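Local coordinates for protein Cel44C (Paenibacillus polymyxa, PDB 2YIH) that hydrolyses internal beta-1,4-glucan linkages of xyloglucan, and of cellulose-type glucans, through its family 44 glycoside hydrolase module, at residues A[294-299]-A[359-364]. The protein carries 8 engineered substitutions. Numbering follows the deposited sequence.
Sequences IRITNE and YSYGGE. With BGC (beta-D-glucopyranose), chain B.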
ATOM      1  N   ILE A 294      -8.507  22.611   3.926  1.00 13.09           N
ATOM      2  CA  ILE A 294      -7.346  22.032   3.253  1.00 12.97           C
ATOM      3  C   ILE A 294      -7.460  20.511   3.207  1.00 11.67           C
ATOM      4  O   ILE A 294      -7.798  19.879   4.217  1.00 11.55           O
ATOM      5  CB  ILE A 294      -6.035  22.446   3.982  1.00 13.49           C
ATOM      6  CG1 ILE A 294      -5.822  23.972   3.854  1.00 14.13           C
ATOM      7  CG2 ILE A 294      -4.823  21.681   3.428  1.00 12.85           C
ATOM      8  CD1 ILE A 294      -4.587  24.452   4.552  1.00 15.81           C
ATOM      9  N   ARG A 295      -7.172  19.918   2.048  1.00 11.30           N
ATOM     10  CA  ARG A 295      -7.177  18.445   1.957  1.00 10.60           C
ATOM     11  C   ARG A 295      -5.942  17.895   2.667  1.00 10.38           C
ATOM     12  O   ARG A 295      -4.850  18.377   2.413  1.00 11.09           O
ATOM     13  CB  ARG A 295      -7.171  18.011   0.477  1.00 10.55           C
ATOM     14  CG  ARG A 295      -7.333  16.511   0.275  1.00 10.82           C
ATOM     15  CD  ARG A 295      -7.089  16.125  -1.185  1.00 11.05           C
ATOM     16  NE  ARG A 295      -7.169  14.686  -1.369  1.00 11.27           N
ATOM     17  CZ  ARG A 295      -7.163  14.079  -2.548  1.00 11.55           C
ATOM     18  NH1 ARG A 295      -7.140  14.797  -3.670  1.00 11.84           N
ATOM     19  NH2 ARG A 295      -7.283  12.759  -2.610  1.00 11.56           N
ATOM     20  N   ILE A 296      -6.087  16.889   3.540  1.00  9.19           N
ATOM     21  CA  ILE A 296      -4.934  16.495   4.365  1.00  9.18           C
ATOM     22  C   ILE A 296      -3.711  16.035   3.587  1.00  9.36           C
ATOM     23  O   ILE A 296      -2.578  16.068   4.102  1.00  9.50           O
ATOM     24  CB  ILE A 296      -5.300  15.465   5.451  1.00  9.03           C
ATOM     25  CG1 ILE A 296      -5.730  14.134   4.831  1.00  9.22           C
ATOM     26  CG2 ILE A 296      -6.406  16.035   6.351  1.00  9.45           C
ATOM     27  CD1 ILE A 296      -5.893  13.022   5.891  1.00  9.39           C
ATOM     28  N   THR A 297      -3.921  15.558   2.365  1.00  9.30           N
ATOM     29  CA  THR A 297      -2.811  15.046   1.580  1.00 10.86           C
ATOM     30  C   THR A 297      -2.068  16.161   0.834  1.00 11.55           C
ATOM     31  O   THR A 297      -1.012  15.904   0.256  1.00 12.47           O
ATOM     32  CB  THR A 297      -3.298  14.030   0.538  1.00 11.22           C
ATOM     33  OG1 THR A 297      -4.421  14.601  -0.150  1.00 11.75           O
ATOM     34  CG2 THR A 297      -3.746  12.768   1.225  1.00 10.63           C
ATOM     35  N   ASN A 298      -2.612  17.374   0.846  1.00 12.33           N
ATOM     36  CA  ASN A 298      -2.051  18.469   0.017  1.00 13.68           C
ATOM     37  C   ASN A 298      -0.900  19.220   0.714  1.00 13.64           C
ATOM     38  O   ASN A 298       0.136  19.523   0.098  1.00 13.15           O
ATOM     39  CB  ASN A 298      -3.149  19.453  -0.422  1.00 14.99           C
ATOM     40  CG  ASN A 298      -3.967  18.927  -1.591  1.00 16.41           C
ATOM     41  OD1 ASN A 298      -5.076  19.405  -1.864  1.00 20.82           O
ATOM     42  ND2 ASN A 298      -3.439  17.944  -2.279  1.00 17.47           N
ATOM     43  N   GLU A 299      -1.075  19.503   2.002  1.00 14.18           N
ATOM     44  CA  GLU A 299      -0.076  20.223   2.776  1.00 14.73           C
ATOM     45  C   GLU A 299      -0.404  20.035   4.262  1.00 14.33           C
ATOM     46  O   GLU A 299      -1.502  19.591   4.606  1.00 13.80           O
ATOM     47  CB  GLU A 299      -0.088  21.719   2.408  1.00 17.06           C
ATOM     48  CG  GLU A 299      -1.496  22.359   2.531  1.00 18.66           C
ATOM     49  CD  GLU A 299      -1.522  23.844   2.123  1.00 23.07           C
ATOM     50  OE1 GLU A 299      -0.823  24.638   2.779  1.00 24.26           O
ATOM     51  OE2 GLU A 299      -2.285  24.215   1.195  1.00 23.52           O
ATOM     52  N   TYR A 359      -0.795   4.946  -0.735  1.00  7.31           N
ATOM     53  CA  TYR A 359      -1.619   5.790   0.144  1.00  7.65           C
ATOM     54  C   TYR A 359      -0.724   6.717   0.945  1.00  7.99           C
ATOM     55  O   TYR A 359       0.454   6.430   1.155  1.00  8.71           O
ATOM     56  CB  TYR A 359      -2.475   4.919   1.089  1.00  7.46           C
ATOM     57  CG  TYR A 359      -1.708   4.249   2.241  1.00  7.11           C
ATOM     58  CD1 TYR A 359      -1.012   3.047   2.047  1.00  7.23           C
ATOM     59  CD2 TYR A 359      -1.700   4.830   3.510  1.00  6.93           C
ATOM     60  CE1 TYR A 359      -0.298   2.457   3.098  1.00  6.89           C
ATOM     61  CE2 TYR A 359      -1.026   4.241   4.560  1.00  7.17           C
ATOM     62  CZ  TYR A 359      -0.337   3.064   4.356  1.00  7.01           C
ATOM     63  OH  TYR A 359       0.292   2.460   5.429  1.00  7.62           O
ATOM     64  N   SER A 360      -1.318   7.760   1.505  1.00  8.23           N
ATOM     65  CA  SER A 360      -0.604   8.670   2.409  1.00  8.44           C
ATOM     66  C   SER A 360      -1.646   9.529   3.088  1.00  8.49           C
ATOM     67  O   SER A 360      -2.651   9.887   2.460  1.00  9.29           O
ATOM     68  CB  SER A 360       0.332   9.606   1.616  1.00  8.99           C
ATOM     69  OG  SER A 360       0.823  10.622   2.486  1.00  8.98           O
ATOM     70  N   TYR A 361      -1.366   9.916   4.329  1.00  8.61           N
ATOM     71  CA  TYR A 361      -2.215  10.829   5.084  1.00  8.59           C
ATOM     72  C   TYR A 361      -1.600  12.236   5.165  1.00  8.72           C
ATOM     73  O   TYR A 361      -2.101  13.098   5.895  1.00  8.83           O
ATOM     74  CB  TYR A 361      -2.515  10.237   6.480  1.00  8.91           C
ATOM     75  CG  TYR A 361      -3.571   9.177   6.390  1.00  8.93           C
ATOM     76  CD1 TYR A 361      -3.300   7.945   5.759  1.00  8.99           C
ATOM     77  CD2 TYR A 361      -4.867   9.429   6.826  1.00  8.79           C
ATOM     78  CE1 TYR A 361      -4.302   6.992   5.538  1.00  8.77           C
ATOM     79  CE2 TYR A 361      -5.894   8.464   6.638  1.00  9.00           C
ATOM     80  CZ  TYR A 361      -5.589   7.256   5.987  1.00  8.84           C
ATOM     81  OH  TYR A 361      -6.575   6.325   5.773  1.00  8.87           O
ATOM     82  N   GLY A 362      -0.521  12.462   4.415  1.00  8.58           N
ATOM     83  CA  GLY A 362       0.122  13.780   4.412  1.00  8.53           C
ATOM     84  C   GLY A 362       0.754  14.120   5.778  1.00  8.81           C
ATOM     85  O   GLY A 362       0.945  13.243   6.626  1.00  8.46           O
ATOM     86  N   GLY A 363       1.123  15.380   5.970  1.00  8.87           N
ATOM     87  CA  GLY A 363       1.784  15.774   7.230  1.00  8.88           C
ATOM     88  C   GLY A 363       3.059  14.980   7.490  1.00  8.89           C
ATOM     89  O   GLY A 363       3.336  14.577   8.636  1.00  9.06           O
ATOM     90  N   GLU A 364       3.869  14.822   6.440  1.00  9.05           N
ATOM     91  CA  GLU A 364       4.995  13.880   6.445  1.00  9.30           C
ATOM     92  C   GLU A 364       6.028  14.232   7.495  1.00  8.94           C
ATOM     93  O   GLU A 364       6.721  13.367   7.994  1.00  9.16           O
ATOM     94  CB  GLU A 364       5.672  13.862   5.059  1.00  9.47           C
ATOM     95  CG  GLU A 364       4.747  13.344   3.964  1.00  9.83           C
ATOM     96  CD  GLU A 364       3.825  14.406   3.342  1.00 10.15           C
ATOM     97  OE1 GLU A 364       3.781  15.573   3.789  1.00 10.75           O
ATOM     98  OE2 GLU A 364       3.102  14.040   2.408  1.00 10.18           O
TER
HETATM   99  C2  BGC B   4      -8.556  13.450  -7.034  1.00 24.49           C
HETATM  100  C3  BGC B   4      -7.110  13.669  -7.467  1.00 24.81           C
HETATM  101  C4  BGC B   4      -6.801  12.894  -8.771  1.00 23.48           C
HETATM  102  C5  BGC B   4      -7.870  13.321  -9.781  1.00 23.18           C
HETATM  103  C6  BGC B   4      -7.727  12.697 -11.165  1.00 23.96           C
HETATM  104  C1  BGC B   4      -9.529  13.775  -8.146  1.00 23.66           C
HETATM  105  O2  BGC B   4      -8.911  14.266  -5.906  1.00 26.09           O
HETATM  106  O3  BGC B   4      -6.283  13.157  -6.428  1.00 25.97           O
HETATM  107  O4  BGC B   4      -5.436  13.118  -9.209  1.00 23.34           O
HETATM  108  O5  BGC B   4      -9.189  12.998  -9.305  1.00 22.80           O
HETATM  109  O6  BGC B   4      -8.692  13.302 -12.028  1.00 26.30           O
HETATM  110  O   HOH W   1       0.429  17.140   3.864  1.00 14.46           O
HETATM  111  O   HOH W   2       1.556  16.161   1.636  1.00 14.25           O
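The side chains of Ile296 and Tyr361 run alongside each other in the same direction, and the methyl CD1 of Ile296 comes obliquely to ring atom CD2 of Tyr361 at 3.9 Å. Because CG1 of Ile296 sits between the backbone N and the carbonyl carbon (chi1 66°), its extended tip runs on past the Tyr361 carbonyl to the ring. Next along, the methyl CG2 of Thr297 presses on Ser360 O at 3.3 Å, a buried carbonyl that finds no polar partner. Gly362 fits where a side chain could not: its CA lies 3.6 Å from Ile296 O, with the C-H almost straight at the oxygen (164° at the hydrogen), and a beta carbon would collide with that oxygen. The preceding bend is an ST turn in which Ser360 OG accepts from Gly362 N. The contact joins two connections at the C-terminal end of an eight-stranded parallel (beta/alpha) barrel: the one after strand 280-285, which includes the short antiparallel pair 290-291 and 294-295, and the loop after strand 353-359. Water completes the join, one molecule linking Ile296 O to Gly363 N and a second linking Thr297 O to Glu364 OE2, while Arg309 hydrogen-bonds to the carbonyls of both Ile296 and Tyr361. On the glycan side, Arg295 reaches out fully extended, CG anti to the backbone N (chi1 -174°), and its NH1 makes weak hydrogen bonds to O2 (2.9 Å) and O3 (3.3 Å) of a glucose unit that Glu288 also hydrogen-bonds. The backbone carbonyls of Tyr286 and Pro287 hold NH2 and NE of Arg295. A leucine here would probably leave O2 and O3 of the sugar without these donors and both carbonyls without their mates.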